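Local coordinates for protein calreticulin, putative (Trypanosoma cruzi, PDB 5HCF) that probably acts as a lectin-like chaperone that binds carbohydrate and peptide parts of client glycoproteins through its globular domain, at residues 1-6 against 227-232; 66-71 against 149-154. All blocks are in the same frame, centred on the assembly; numbering follows the deposited sequence.

Interaction 1. Residues 1-6 against 227-232; sequences TVYFHE and IVIGDD
The carbonyl oxygen of I229 receives two backbone N-H groups, from Y3 N at 2.7 Å and F4 N at 3.2 Å, both weak and bent; this is a classic beta bulge in an antiparallel pair of the legume-lectin-like sandwich. Past the bulge the strands run in regular register, I229 N bonding to F4 O at 3.0 Å and E6 N to I227 O. The side chains of F4, E6, I227 and I229 are buried on the face turned to the second sheet. There F4, with CG anti to the backbone N (chi1 180°), lies alongside I227, and its CE2 meets I227 CG2 at 3.9 Å; F58 of strand 50-62 packs edge-to-face with the F4 ring. On the other face, toward helix 233-243, CG2 of V228 touches H5 CD2 at 3.5 Å, while H5 NE2 is hydrogen-bonded to D226. The carboxylate of E6 instead hydrogen-bonds to H13, W14 and the backbone N of F8. At the bulge itself the Y3 ring lies obliquely against the backbone of G230, its CD2 3.6 Å from G230 CA. Where strand 223-230 ends and strand 2-6 has yet to begin, D231 N donates to T1 O at 3.0 Å, in the carbonyl plane.

Interaction 2. Residues 66-71 against 149-154; sequences KKSLVV and TLHIAA
The imidazole of H151 has S68 OG and the carbonyl oxygen of L69 at its edge, in the ring plane, and CG2 of V70 approaching obliquely, 3.8 Å from H151 CD2. Of these, S68 OG makes the bond: it lies 2.8 Å from H151 NE2, and either partner could be the donor. The histidine reaches the serine because its CG is anti to the backbone N (chi1 179°), which carries the ring along the pair toward the start of strand 69-76. A water bound to S68 OG also accepts the N-H of A154, so the hydroxyl joins the histidine edge to the loop after strand 145-152. A second water donates to both K67 O and I152 O, bridging the segments where direct pairing stops.

From L69 onward the strands pair in regular antiparallel fashion. L69 and I152 exchange two hydrogen bonds, I152 N to L69 O measuring 2.8 Å, and V71 and L150 exchange two more, with V71 N to L150 O also 2.8 Å. V70 and H151 form the non-hydrogen-bonded pair between them. Beside it V70 CG1 meets T149 CG2 at 3.8 Å, while T149 OG1 is hydrogen-bonded to S72 OG.

The two faces serve different layers of the lectin-like sandwich. V71 and L150 point into its core against L107 of strand 107-114, V71 also meeting I88 and L90 of strand 83-91, whereas V70 and H151 pack on the other side against L233 of helix 233-243.

Overall arrangement
Interactions 1 and 2 lie in one antiparallel sheet, their centres about 11 Å apart. Strand 223-230 is the neighbour of strand 69-76, so the order across this part of the sheet is 2-6, 223-230, 69-76, 145-152, and G230 O probably accepts a hydrogen bond from V70 N. D231 and K67 add a weak ion pair where the two contacts meet. Along the chain both segments of interaction 2 fall between the two segments of interaction 1, which brings the N-terminal strand beside one near the C-terminal end. Helix 233-243 covers one face of both contacts, and the opposite face meets the second sheet of the lectin-like globular domain.

Interaction 1. Residues 1-6 against 227-232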
# COMPACT_ATOMS: atom_id res chain seq x y z
N THR A 1 12.82 6.20 14.22
CA THR A 1 12.93 6.54 12.81
C THR A 1 12.13 5.53 11.98
O THR A 1 11.52 5.88 10.97
CB THR A 1 14.40 6.57 12.35
OG1 THR A 1 15.16 7.38 13.26
CG2 THR A 1 14.51 7.15 10.95
N VAL A 2 12.13 4.27 12.42
CA VAL A 2 11.28 3.25 11.80
C VAL A 2 10.19 2.91 12.81
O VAL A 2 10.43 2.22 13.79
CB VAL A 2 12.06 1.97 11.43
CG1 VAL A 2 11.09 0.87 11.01
CG2 VAL A 2 13.06 2.25 10.32
N TYR A 3 8.98 3.39 12.55
CA TYR A 3 7.89 3.24 13.50
C TYR A 3 7.35 1.82 13.57
O TYR A 3 6.80 1.41 14.60
CB TYR A 3 6.74 4.19 13.15
CG TYR A 3 7.12 5.64 13.00
CD1 TYR A 3 7.73 6.34 14.03
CD2 TYR A 3 6.80 6.33 11.83
CE1 TYR A 3 8.06 7.68 13.89
CE2 TYR A 3 7.12 7.67 11.68
CZ TYR A 3 7.74 8.34 12.72
OH TYR A 3 8.06 9.67 12.56
N PHE A 4 7.52 1.07 12.49
CA PHE A 4 6.75 -0.15 12.33
C PHE A 4 7.31 -1.01 11.22
O PHE A 4 7.71 -0.51 10.17
CB PHE A 4 5.29 0.21 12.05
CG PHE A 4 4.39 -0.98 11.86
CD1 PHE A 4 3.82 -1.61 12.96
CD2 PHE A 4 4.11 -1.45 10.59
CE1 PHE A 4 2.98 -2.70 12.78
CE2 PHE A 4 3.28 -2.54 10.42
CZ PHE A 4 2.71 -3.17 11.51
N HIS A 5 7.34 -2.32 11.46
CA HIS A 5 7.80 -3.27 10.46
C HIS A 5 7.12 -4.62 10.64
O HIS A 5 7.54 -5.43 11.46
CB HIS A 5 9.32 -3.44 10.52
CG HIS A 5 9.87 -4.34 9.46
ND1 HIS A 5 11.17 -4.78 9.46
CD2 HIS A 5 9.29 -4.87 8.35
CE1 HIS A 5 11.38 -5.55 8.41
NE2 HIS A 5 10.25 -5.62 7.72
N GLU A 6 6.05 -4.86 9.88
CA GLU A 6 5.37 -6.15 9.91
C GLU A 6 6.09 -7.16 9.03
O GLU A 6 6.12 -7.01 7.80
CB GLU A 6 3.91 -6.00 9.48
CG GLU A 6 3.12 -7.29 9.58
CD GLU A 6 3.16 -7.87 10.98
OE1 GLU A 6 2.46 -7.33 11.87
OE2 GLU A 6 3.88 -8.87 11.20
N ILE A 227 5.57 -4.77 5.75
CA ILE A 227 4.91 -3.47 5.88
C ILE A 227 5.75 -2.56 6.76
O ILE A 227 5.77 -2.71 7.98
CB ILE A 227 3.49 -3.60 6.45
CG1 ILE A 227 2.65 -4.50 5.54
CG2 ILE A 227 2.84 -2.23 6.60
CD1 ILE A 227 1.26 -4.77 6.06
N VAL A 228 6.47 -1.63 6.13
CA VAL A 228 7.37 -0.73 6.84
C VAL A 228 6.86 0.70 6.84
O VAL A 228 6.38 1.20 5.82
CB VAL A 228 8.78 -0.75 6.24
CG1 VAL A 228 9.73 0.08 7.08
CG2 VAL A 228 9.29 -2.18 6.12
N ILE A 229 6.96 1.37 7.98
CA ILE A 229 6.59 2.77 8.08
C ILE A 229 7.61 3.53 8.93
O ILE A 229 7.99 3.07 10.01
CB ILE A 229 5.17 2.94 8.67
CG1 ILE A 229 4.17 2.08 7.89
CG2 ILE A 229 4.74 4.41 8.62
CD1 ILE A 229 2.75 2.15 8.41
N GLY A 230 8.05 4.68 8.44
CA GLY A 230 9.06 5.48 9.10
C GLY A 230 9.08 6.93 8.62
O GLY A 230 8.18 7.37 7.91
N ASP A 231 10.11 7.67 9.02
CA ASP A 231 10.22 9.07 8.65
C ASP A 231 11.50 9.37 7.86
O ASP A 231 11.83 10.53 7.62
CB ASP A 231 10.16 9.96 9.89
CG ASP A 231 11.27 9.69 10.88
OD1 ASP A 231 12.15 8.85 10.59
OD2 ASP A 231 11.26 10.30 11.97
N ASP A 232 12.22 8.32 7.48
CA ASP A 232 13.43 8.47 6.69
C ASP A 232 13.42 7.54 5.48
O ASP A 232 13.20 6.34 5.62
CB ASP A 232 14.67 8.18 7.55
CG ASP A 232 15.96 8.34 6.77
OD1 ASP A 232 16.34 7.40 6.05
OD2 ASP A 232 16.59 9.41 6.88

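Interaction 2. Residues 66-71 against 149-154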
# COMPACT_ATOMS: atom_id res chain seq x y z
N LYS A 66 5.70 18.22 10.05
CA LYS A 66 6.97 18.77 9.58
C LYS A 66 8.06 17.71 9.42
O LYS A 66 9.24 17.98 9.63
CB LYS A 66 7.43 19.92 10.48
CG LYS A 66 6.61 21.20 10.32
CD LYS A 66 7.25 22.34 11.13
CE LYS A 66 6.51 23.65 10.89
NZ LYS A 66 6.75 24.12 9.46
N LYS A 67 7.63 16.51 9.06
CA LYS A 67 8.50 15.35 8.98
C LYS A 67 8.05 14.46 7.83
O LYS A 67 6.90 14.53 7.39
CB LYS A 67 8.51 14.56 10.29
CG LYS A 67 9.07 15.32 11.47
CD LYS A 67 8.81 14.58 12.77
CE LYS A 67 9.55 13.25 12.80
NZ LYS A 67 11.03 13.45 12.71
N SER A 68 8.97 13.65 7.31
CA SER A 68 8.64 12.72 6.24
C SER A 68 7.83 11.53 6.76
O SER A 68 7.88 11.19 7.94
CB SER A 68 9.91 12.22 5.54
OG SER A 68 10.41 13.20 4.64
N LEU A 69 7.10 10.91 5.85
CA LEU A 69 6.42 9.66 6.15
C LEU A 69 6.62 8.72 4.97
O LEU A 69 6.29 9.06 3.84
CB LEU A 69 4.93 9.88 6.42
CG LEU A 69 4.14 8.62 6.79
CD1 LEU A 69 4.57 8.11 8.16
CD2 LEU A 69 2.65 8.88 6.78
N VAL A 70 7.19 7.55 5.25
CA VAL A 70 7.47 6.57 4.21
C VAL A 70 6.74 5.26 4.49
O VAL A 70 6.86 4.70 5.59
CB VAL A 70 8.98 6.29 4.08
CG1 VAL A 70 9.25 5.38 2.89
CG2 VAL A 70 9.75 7.60 3.93
N VAL A 71 6.00 4.78 3.49
CA VAL A 71 5.27 3.53 3.59
C VAL A 71 5.78 2.54 2.55
O VAL A 71 5.94 2.89 1.38
CB VAL A 71 3.75 3.73 3.37
CG1 VAL A 71 2.97 2.54 3.93
CG2 VAL A 71 3.28 5.01 4.02
N THR A 149 6.59 1.43 -2.45
CA THR A 149 7.08 2.36 -1.44
C THR A 149 6.64 3.78 -1.74
O THR A 149 6.73 4.23 -2.88
CB THR A 149 8.63 2.32 -1.34
OG1 THR A 149 9.07 0.97 -1.15
CG2 THR A 149 9.10 3.18 -0.19
N LEU A 150 6.16 4.47 -0.72
CA LEU A 150 5.67 5.84 -0.88
C LEU A 150 6.36 6.78 0.10
O LEU A 150 6.38 6.53 1.31
CB LEU A 150 4.16 5.91 -0.67
CG LEU A 150 3.57 7.32 -0.83
CD1 LEU A 150 3.90 7.87 -2.21
CD2 LEU A 150 2.08 7.33 -0.59
N HIS A 151 6.91 7.86 -0.43
CA HIS A 151 7.47 8.92 0.39
C HIS A 151 6.60 10.15 0.30
O HIS A 151 6.46 10.75 -0.77
CB HIS A 151 8.90 9.25 -0.05
CG HIS A 151 9.53 10.35 0.75
ND1 HIS A 151 10.59 11.11 0.27
CD2 HIS A 151 9.26 10.83 1.98
CE1 HIS A 151 10.94 12.00 1.18
NE2 HIS A 151 10.15 11.85 2.23
N ILE A 152 5.99 10.51 1.43
CA ILE A 152 5.29 11.79 1.57
C ILE A 152 6.16 12.75 2.36
O ILE A 152 6.35 12.58 3.57
CB ILE A 152 3.93 11.63 2.27
CG1 ILE A 152 3.09 10.57 1.57
CG2 ILE A 152 3.18 12.96 2.31
CD1 ILE A 152 2.54 11.03 0.25
N ALA A 153 6.69 13.76 1.69
CA ALA A 153 7.63 14.70 2.30
C ALA A 153 6.92 15.92 2.89
O ALA A 153 5.78 16.23 2.52
CB ALA A 153 8.67 15.14 1.28
N ALA A 154 7.60 16.62 3.80
CA ALA A 154 7.00 17.73 4.53
C ALA A 154 6.90 19.00 3.69
O ALA A 154 6.31 19.99 4.11
CB ALA A 154 7.78 18.01 5.80
O HOH W 1 5.08 13.68 5.78
O HOH W 2 9.82 15.85 4.68